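Local coordinates for acyl-CoA dehydrogenase (Thermus thermophilus, PDB 2Z1Q), which probably oxidises saturated acyl-CoA thioesters to their 2,3-dehydroacyl-CoA products, using bound FAD as the cofactor, at residues B[209-214]-B[236-241]. Sequence-based numbering, arbitrary orientation.
Sequences RDTPGL and EDVKVP
E236 gives its backbone N-H to the carbonyl O of G213, at 2.9 Å between N and O. The bond is nearly straight at the hydrogen (170°). The donor is tilted 28° from the carbonyl plane. The carbonyl O of E236 lies 3.3 Å from G213 CA, a CA-H...O contact. G213 has no side chain, and its bare CA comes close to that oxygen. The chain changes direction at E236 and D237. The D237 N hydrogen-bonds to N176 OD1. V238 brings both methyls to the loop. CG2 packs on the G213 backbone, 3.6 Å from G213 C, and also reaches L214 CB. CG1, anti to the backbone N (chi1 172°), meets T211 CG2 at a tight 3.5 Å. The two side chains cross at about a right angle. T211 OG1 instead hydrogen-bonds to the E208 carbonyl. K239 adds its carbonyl O, 3.6 Å from T211 CG2. Within the loop, L214 N hydrogen-bonds to T211 O and closes a type II beta turn with G213 in its third position. D237 and V238 together sit opposite the single residue L175 of strand 172-183. This is consistent with a G1 beta bulge, on the surface of the beta-sheet middle domain of acyl-CoA dehydrogenases, away from the FAD site.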
ATOM      1  N   ARG B 209       6.885  32.273 -19.436  1.00 32.57           N
ATOM      2  CA  ARG B 209       5.940  32.581 -18.380  1.00 33.49           C
ATOM      3  C   ARG B 209       5.262  33.938 -18.547  1.00 35.32           C
ATOM      4  O   ARG B 209       4.047  34.039 -18.407  1.00 36.29           O
ATOM      5  CB  ARG B 209       6.628  32.530 -17.019  1.00 30.62           C
ATOM      6  CG  ARG B 209       5.646  32.583 -15.867  1.00 28.22           C
ATOM      7  CD  ARG B 209       6.338  32.826 -14.550  1.00 28.48           C
ATOM      8  NE  ARG B 209       5.402  32.714 -13.438  1.00 30.65           N
ATOM      9  CZ  ARG B 209       4.916  31.564 -12.979  1.00 29.86           C
ATOM     10  NH1 ARG B 209       5.280  30.415 -13.532  1.00 24.83           N
ATOM     11  NH2 ARG B 209       4.046  31.571 -11.974  1.00 30.03           N
ATOM     12  N   ASP B 210       6.043  34.971 -18.851  1.00 37.53           N
ATOM     13  CA  ASP B 210       5.494  36.322 -19.003  1.00 39.91           C
ATOM     14  C   ASP B 210       4.682  36.578 -20.277  1.00 40.36           C
ATOM     15  O   ASP B 210       4.569  37.720 -20.725  1.00 42.88           O
ATOM     16  CB  ASP B 210       6.628  37.359 -18.902  1.00 42.11           C
ATOM     17  CG  ASP B 210       7.276  37.388 -17.517  1.00 44.56           C
ATOM     18  OD1 ASP B 210       8.309  38.082 -17.355  1.00 45.99           O
ATOM     19  OD2 ASP B 210       6.753  36.728 -16.591  1.00 44.21           O
ATOM     20  N   THR B 211       4.103  35.533 -20.856  1.00 39.97           N
ATOM     21  CA  THR B 211       3.303  35.685 -22.068  1.00 38.72           C
ATOM     22  C   THR B 211       1.832  35.976 -21.719  1.00 40.04           C
ATOM     23  O   THR B 211       1.197  35.217 -20.977  1.00 40.22           O
ATOM     24  CB  THR B 211       3.378  34.420 -22.960  1.00 40.96           C
ATOM     25  OG1 THR B 211       4.720  34.237 -23.435  1.00 41.87           O
ATOM     26  CG2 THR B 211       2.445  34.551 -24.169  1.00 40.04           C
ATOM     27  N   PRO B 212       1.273  37.080 -22.240  1.00 37.66           N
ATOM     28  CA  PRO B 212      -0.121  37.448 -21.968  1.00 37.10           C
ATOM     29  C   PRO B 212      -1.102  36.341 -22.350  1.00 36.18           C
ATOM     30  O   PRO B 212      -0.941  35.698 -23.386  1.00 36.42           O
ATOM     31  CB  PRO B 212      -0.321  38.703 -22.826  1.00 37.87           C
ATOM     32  CG  PRO B 212       1.054  39.302 -22.882  1.00 37.72           C
ATOM     33  CD  PRO B 212       1.929  38.089 -23.089  1.00 38.07           C
ATOM     34  N   GLY B 213      -2.120  36.131 -21.521  1.00 34.88           N
ATOM     35  CA  GLY B 213      -3.102  35.096 -21.811  1.00 33.59           C
ATOM     36  C   GLY B 213      -2.820  33.786 -21.102  1.00 32.87           C
ATOM     37  O   GLY B 213      -3.667  32.893 -21.063  1.00 33.39           O
ATOM     38  N   LEU B 214      -1.620  33.663 -20.548  1.00 32.42           N
ATOM     39  CA  LEU B 214      -1.234  32.459 -19.826  1.00 32.64           C
ATOM     40  C   LEU B 214      -1.402  32.705 -18.335  1.00 32.13           C
ATOM     41  O   LEU B 214      -0.803  33.620 -17.788  1.00 32.90           O
ATOM     42  CB  LEU B 214       0.224  32.112 -20.106  1.00 31.63           C
ATOM     43  CG  LEU B 214       0.688  30.808 -19.464  1.00 32.25           C
ATOM     44  CD1 LEU B 214       0.321  29.628 -20.348  1.00 28.28           C
ATOM     45  CD2 LEU B 214       2.185  30.864 -19.264  1.00 32.77           C
ATOM     46  N   GLU B 236      -5.418  31.299 -22.672  1.00 32.91           N
ATOM     47  CA  GLU B 236      -6.495  32.071 -23.284  1.00 35.16           C
ATOM     48  C   GLU B 236      -5.872  32.993 -24.323  1.00 35.59           C
ATOM     49  O   GLU B 236      -5.287  34.014 -23.977  1.00 37.00           O
ATOM     50  CB  GLU B 236      -7.230  32.898 -22.226  1.00 35.39           C
ATOM     51  CG  GLU B 236      -7.876  32.068 -21.120  1.00 39.84           C
ATOM     52  CD  GLU B 236      -8.456  32.914 -19.993  1.00 42.58           C
ATOM     53  OE1 GLU B 236      -8.850  32.332 -18.962  1.00 44.90           O
ATOM     54  OE2 GLU B 236      -8.523  34.157 -20.135  1.00 45.53           O
ATOM     55  N   ASP B 237      -5.993  32.622 -25.594  1.00 36.94           N
ATOM     56  CA  ASP B 237      -5.430  33.395 -26.697  1.00 39.51           C
ATOM     57  C   ASP B 237      -3.956  33.740 -26.457  1.00 38.70           C
ATOM     58  O   ASP B 237      -3.596  34.914 -26.361  1.00 38.35           O
ATOM     59  CB  ASP B 237      -6.235  34.685 -26.918  1.00 42.11           C
ATOM     60  CG  ASP B 237      -7.662  34.416 -27.368  1.00 44.30           C
ATOM     61  OD1 ASP B 237      -7.859  33.559 -28.253  1.00 44.99           O
ATOM     62  OD2 ASP B 237      -8.585  35.070 -26.841  1.00 46.25           O
ATOM     63  N   VAL B 238      -3.105  32.720 -26.363  1.00 37.65           N
ATOM     64  CA  VAL B 238      -1.676  32.936 -26.139  1.00 38.63           C
ATOM     65  C   VAL B 238      -0.910  33.074 -27.460  1.00 40.22           C
ATOM     66  O   VAL B 238      -0.960  32.185 -28.315  1.00 39.51           O
ATOM     67  CB  VAL B 238      -1.046  31.779 -25.311  1.00 39.11           C
ATOM     68  CG1 VAL B 238       0.461  31.923 -25.273  1.00 37.14           C
ATOM     69  CG2 VAL B 238      -1.599  31.783 -23.890  1.00 37.15           C
ATOM     70  N   LYS B 239      -0.216  34.202 -27.612  1.00 40.99           N
ATOM     71  CA  LYS B 239       0.572  34.489 -28.808  1.00 41.98           C
ATOM     72  C   LYS B 239       1.948  33.852 -28.686  1.00 41.66           C
ATOM     73  O   LYS B 239       2.702  34.140 -27.760  1.00 41.12           O
ATOM     74  CB  LYS B 239       0.740  36.002 -28.993  1.00 45.04           C
ATOM     75  CG  LYS B 239      -0.546  36.760 -29.279  1.00 49.42           C
ATOM     76  CD  LYS B 239      -0.938  36.677 -30.745  1.00 54.43           C
ATOM     77  CE  LYS B 239       0.004  37.495 -31.613  1.00 56.40           C
ATOM     78  NZ  LYS B 239      -0.007  38.932 -31.209  1.00 59.45           N
ATOM     79  N   VAL B 240       2.269  32.984 -29.636  1.00 42.06           N
ATOM     80  CA  VAL B 240       3.549  32.301 -29.642  1.00 41.86           C
ATOM     81  C   VAL B 240       4.229  32.468 -30.999  1.00 42.32           C
ATOM     82  O   VAL B 240       3.694  32.058 -32.033  1.00 40.99           O
ATOM     83  CB  VAL B 240       3.369  30.800 -29.329  1.00 42.38           C
ATOM     84  CG1 VAL B 240       4.702  30.097 -29.362  1.00 42.93           C
ATOM     85  CG2 VAL B 240       2.736  30.632 -27.951  1.00 43.43           C
ATOM     86  N   PRO B 241       5.412  33.097 -31.007  1.00 42.64           N
ATOM     87  CA  PRO B 241       6.168  33.317 -32.242  1.00 43.28           C
ATOM     88  C   PRO B 241       6.351  32.019 -33.026  1.00 44.43           C
ATOM     89  O   PRO B 241       6.648  30.970 -32.448  1.00 43.86           O
ATOM     90  CB  PRO B 241       7.491  33.877 -31.733  1.00 42.90           C
ATOM     91  CG  PRO B 241       7.057  34.681 -30.545  1.00 42.55           C
ATOM     92  CD  PRO B 241       6.068  33.758 -29.862  1.00 41.82           C
TER